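Local coordinates for protein putative secreted endoglycosylceramidase (Rhodococcus hoagii, PDB 6JYZ) that probably hydrolyses O-glycosidic bonds as a family 5 glycoside hydrolase, acting as an endogalactosylceramidase on galactose-linked glycolipids, at residues A[111-115]-A[116-120]; A[280-284]-A[285-289]. All coordinates share one frame; numbering follows the deposited sequence.

Both contacts are connections that feed the parallel barrel expected of a family 5 glycoside hydrolase. Contact 1 (111-120) closes helix 100-115 and leads into strand 119-124. Contact 2 (280-289) comes later in the chain and carries the loop after helix 268-271 into strand 287-289. Their centres lie about 26 Å apart and their nearest atoms about 11 Å apart, so they do not touch. Between them in the strand order stand 214-218 and 259-262, which join 119-124 to 287-289 through parallel pairing. Each turn thus sets the start of a barrel strand, whereas in this fold the catalytic residues are typically carried near the opposite, C-terminal strand ends.

Contact 1 (A[111-115]-A[116-120]); sequences QDAKD and NGIYT
Ala113 and Ile118 are joined by the bond of wider span, five residues, of the two that define a Schellman motif ending helix 100-115: Ile118 N reaches Ala113 O at 2.9 Å, while Gly117 N bonds to Lys114 O at 3.0 Å. Gly117 is the C-prime residue, and its positive phi of 77° reverses the chain toward strand 119-124. Ala113 O accepts a second hydrogen bond, from Asn116 N, also at 2.9 Å, on the other face of its carbonyl plane from Ile118 N. Asn116 folds back on the last helical turn: with CG beside its own backbone N (chi1 -74°), its amide returns to the carbonyl of Asp112. There ND2 meets Asp112 O at 2.9 Å, nearly straight at 163° and close to the plane of the amide. Ala113 CB packs 3.9 Å from Ile118 CB and 3.8 Å from Thr120 OG1, so the end of the helix rests on the residue leading into the strand and on the strand itself. Further out, Phe71 of helix 68-75 touches Ala113, and Val82 of strand 81-86 touches Ile118 and Thr120. The extended Lys114 chain carries NZ to a salt bridge with Glu211 OE2.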
# COMPACT_ATOMS: atom_id res chain seq x y z
N GLN A 111 -13.57 9.72 3.42
CA GLN A 111 -14.65 10.47 2.76
C GLN A 111 -14.08 11.41 1.72
O GLN A 111 -14.67 11.49 0.62
CB GLN A 111 -15.42 11.27 3.84
CG GLN A 111 -16.68 11.93 3.23
CD GLN A 111 -17.68 10.89 2.75
OE1 GLN A 111 -18.06 9.93 3.40
NE2 GLN A 111 -18.12 11.03 1.51
N ASP A 112 -12.98 12.07 1.95
CA ASP A 112 -12.37 12.90 0.93
C ASP A 112 -11.91 12.08 -0.26
O ASP A 112 -12.10 12.49 -1.44
CB ASP A 112 -11.17 13.65 1.49
CG ASP A 112 -11.52 14.78 2.48
OD1 ASP A 112 -12.69 15.30 2.42
OD2 ASP A 112 -10.60 15.18 3.23
N ALA A 113 -11.36 10.89 -0.03
CA ALA A 113 -11.03 10.00 -1.15
C ALA A 113 -12.31 9.60 -1.87
O ALA A 113 -12.36 9.69 -3.12
CB ALA A 113 -10.26 8.79 -0.56
N LYS A 114 -13.35 9.16 -1.20
CA LYS A 114 -14.57 8.70 -1.83
C LYS A 114 -15.20 9.81 -2.67
O LYS A 114 -15.67 9.53 -3.80
CB LYS A 114 -15.51 8.17 -0.75
CG LYS A 114 -16.87 7.63 -1.20
CD LYS A 114 -17.76 7.33 0.07
CE LYS A 114 -18.99 6.53 -0.37
NZ LYS A 114 -19.77 5.90 0.75
N ASP A 115 -15.14 11.05 -2.19
CA ASP A 115 -15.74 12.18 -2.91
C ASP A 115 -14.99 12.35 -4.23
O ASP A 115 -15.53 13.03 -5.13
CB ASP A 115 -15.61 13.43 -2.04
CG ASP A 115 -16.63 13.54 -0.90
OD1 ASP A 115 -17.51 12.72 -0.84
OD2 ASP A 115 -16.36 14.45 -0.06
N ASN A 116 -13.76 11.85 -4.38
CA ASN A 116 -12.95 12.01 -5.57
C ASN A 116 -12.85 10.68 -6.34
O ASN A 116 -11.93 10.56 -7.14
CB ASN A 116 -11.59 12.58 -5.18
CG ASN A 116 -11.72 14.03 -4.84
OD1 ASN A 116 -11.83 14.84 -5.77
ND2 ASN A 116 -11.81 14.39 -3.56
N GLY A 117 -13.71 9.74 -6.03
CA GLY A 117 -13.72 8.48 -6.76
C GLY A 117 -12.60 7.51 -6.36
O GLY A 117 -12.19 6.67 -7.18
N ILE A 118 -12.12 7.61 -5.13
CA ILE A 118 -10.94 6.84 -4.69
C ILE A 118 -11.39 5.97 -3.55
O ILE A 118 -11.87 6.48 -2.51
CB ILE A 118 -9.85 7.81 -4.29
CG1 ILE A 118 -9.44 8.69 -5.49
CG2 ILE A 118 -8.63 7.06 -3.70
CD1 ILE A 118 -8.44 9.77 -5.07
N TYR A 119 -11.16 4.67 -3.66
CA TYR A 119 -11.31 3.71 -2.58
C TYR A 119 -10.10 3.76 -1.64
O TYR A 119 -9.01 4.15 -2.04
CB TYR A 119 -11.34 2.29 -3.16
CG TYR A 119 -12.60 1.90 -3.90
CD1 TYR A 119 -13.65 1.35 -3.20
CD2 TYR A 119 -12.69 1.97 -5.29
CE1 TYR A 119 -14.81 0.93 -3.83
CE2 TYR A 119 -13.83 1.52 -5.94
CZ TYR A 119 -14.89 1.04 -5.20
OH TYR A 119 -16.02 0.61 -5.86
N THR A 120 -10.30 3.33 -0.38
CA THR A 120 -9.23 3.33 0.60
C THR A 120 -8.90 1.94 1.10
O THR A 120 -9.79 1.20 1.55
CB THR A 120 -9.63 4.18 1.79
OG1 THR A 120 -9.82 5.54 1.37
CG2 THR A 120 -8.55 4.22 2.87

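Contact 2 (A[280-284]-A[285-289])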
# COMPACT_ATOMS: atom_id res chain seq x y z
N HIS A 280 -3.61 -22.32 5.18
CA HIS A 280 -4.69 -22.59 6.10
C HIS A 280 -4.97 -21.39 6.99
O HIS A 280 -6.09 -21.21 7.49
CB HIS A 280 -4.42 -23.84 6.94
CG HIS A 280 -3.42 -23.67 8.07
ND1 HIS A 280 -2.02 -23.75 7.98
CD2 HIS A 280 -3.71 -23.42 9.34
CE1 HIS A 280 -1.56 -23.60 9.23
NE2 HIS A 280 -2.54 -23.33 10.02
N TYR A 281 -3.99 -20.51 7.25
CA TYR A 281 -4.22 -19.32 8.04
C TYR A 281 -5.04 -18.26 7.31
O TYR A 281 -5.53 -17.35 7.99
CB TYR A 281 -2.86 -18.72 8.41
CG TYR A 281 -2.03 -19.49 9.40
CD1 TYR A 281 -2.53 -19.84 10.65
CD2 TYR A 281 -0.73 -19.86 9.06
CE1 TYR A 281 -1.74 -20.48 11.60
CE2 TYR A 281 0.10 -20.47 10.00
CZ TYR A 281 -0.43 -20.74 11.26
OH TYR A 281 0.33 -21.35 12.25
N LEU A 282 -5.10 -18.32 5.97
CA LEU A 282 -5.72 -17.33 5.10
C LEU A 282 -6.92 -17.94 4.39
O LEU A 282 -7.24 -17.48 3.31
CB LEU A 282 -4.69 -16.78 4.11
CG LEU A 282 -3.64 -15.76 4.58
CD1 LEU A 282 -4.21 -14.58 5.34
CD2 LEU A 282 -2.44 -16.38 5.21
N ALA A 283 -7.61 -18.90 4.98
CA ALA A 283 -8.72 -19.58 4.31
C ALA A 283 -10.01 -18.78 4.47
O ALA A 283 -10.96 -19.17 5.12
CB ALA A 283 -8.87 -20.96 4.97
N ASP A 284 -10.05 -17.58 3.95
CA ASP A 284 -11.23 -16.72 3.90
C ASP A 284 -11.30 -16.31 2.45
O ASP A 284 -10.27 -16.00 1.82
CB ASP A 284 -10.98 -15.49 4.81
CG ASP A 284 -12.08 -14.42 4.78
OD1 ASP A 284 -12.33 -13.81 3.71
OD2 ASP A 284 -12.76 -14.27 5.82
N PRO A 285 -12.49 -16.27 1.82
CA PRO A 285 -12.56 -16.08 0.38
C PRO A 285 -12.21 -14.67 -0.08
O PRO A 285 -12.02 -14.49 -1.28
CB PRO A 285 -14.03 -16.41 0.02
CG PRO A 285 -14.72 -16.22 1.32
CD PRO A 285 -13.77 -16.67 2.43
N LEU A 286 -12.12 -13.71 0.84
CA LEU A 286 -11.84 -12.34 0.45
C LEU A 286 -10.41 -11.92 0.73
O LEU A 286 -10.13 -10.71 0.75
CB LEU A 286 -12.83 -11.37 1.14
CG LEU A 286 -14.29 -11.72 0.91
CD1 LEU A 286 -15.20 -10.70 1.62
CD2 LEU A 286 -14.63 -11.76 -0.56
N VAL A 287 -9.50 -12.90 0.87
CA VAL A 287 -8.10 -12.47 1.02
C VAL A 287 -7.49 -12.09 -0.32
O VAL A 287 -7.87 -12.57 -1.39
CB VAL A 287 -7.26 -13.60 1.68
CG1 VAL A 287 -7.75 -13.89 3.10
CG2 VAL A 287 -7.15 -14.87 0.82
N VAL A 288 -6.50 -11.20 -0.24
CA VAL A 288 -5.77 -10.64 -1.38
C VAL A 288 -4.29 -10.66 -1.03
O VAL A 288 -3.91 -10.11 0.02
CB VAL A 288 -6.26 -9.20 -1.65
CG1 VAL A 288 -5.36 -8.54 -2.69
CG2 VAL A 288 -7.75 -9.18 -2.06
N PHE A 289 -3.47 -11.30 -1.86
CA PHE A 289 -2.04 -11.38 -1.60
C PHE A 289 -1.33 -10.11 -2.08
O PHE A 289 -1.54 -9.65 -3.22
CB PHE A 289 -1.50 -12.61 -2.34
CG PHE A 289 -0.02 -12.86 -2.09
CD1 PHE A 289 0.49 -12.88 -0.80
CD2 PHE A 289 0.87 -13.00 -3.15
CE1 PHE A 289 1.87 -13.10 -0.58
CE2 PHE A 289 2.24 -13.22 -2.90
CZ PHE A 289 2.71 -13.24 -1.64
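Leu282 meets Val287 from across the bend, its CD1 methyl lying 4.2 Å from Val287 CG1. Both methyls of Val287 also come up to the backbone of this residue, CG1 approaching Leu282 O to 3.6 Å. Ile245 of helix 230-251 and Phe262 of strand 259-262 pack on Leu282 as well, so the pair belongs to the interface between helix and barrel. Next, Ala283 is the centre of an inverse gamma turn, closed by a weak bond from Asp284 N to Leu282 O, and its CB is directed away from the 285-289 segment.

Asp284 then opens an Asx-Pro turn, in which its side chain and its carbonyl both accept from the backbone that follows. OD1 receives Leu286 N at 2.9 Å and 162°, through the lone pair turned away from OD2. Within the turn, Leu286 CB rests 3.6 Å from Asp284 OD1. A weak bond from Val287 N to Asp284 O, 3.3 Å long, closes the type I beta turn from Asp284 to Val287 and delivers the chain into strand 287-289. Because CG stands anti to the backbone N (chi1 175°), the carboxylate is carried forward past the Pro285 ring, with OD1 3.1 Å from Pro285 N. Replacing Asp284 by an alanine removes both carboxylate oxygens and would probably leave Leu286 N without this acceptor and Arg249 without this charged mate. The second oxygen, OD2, is engaged in a salt bridge with Arg249 NE of helix 230-251.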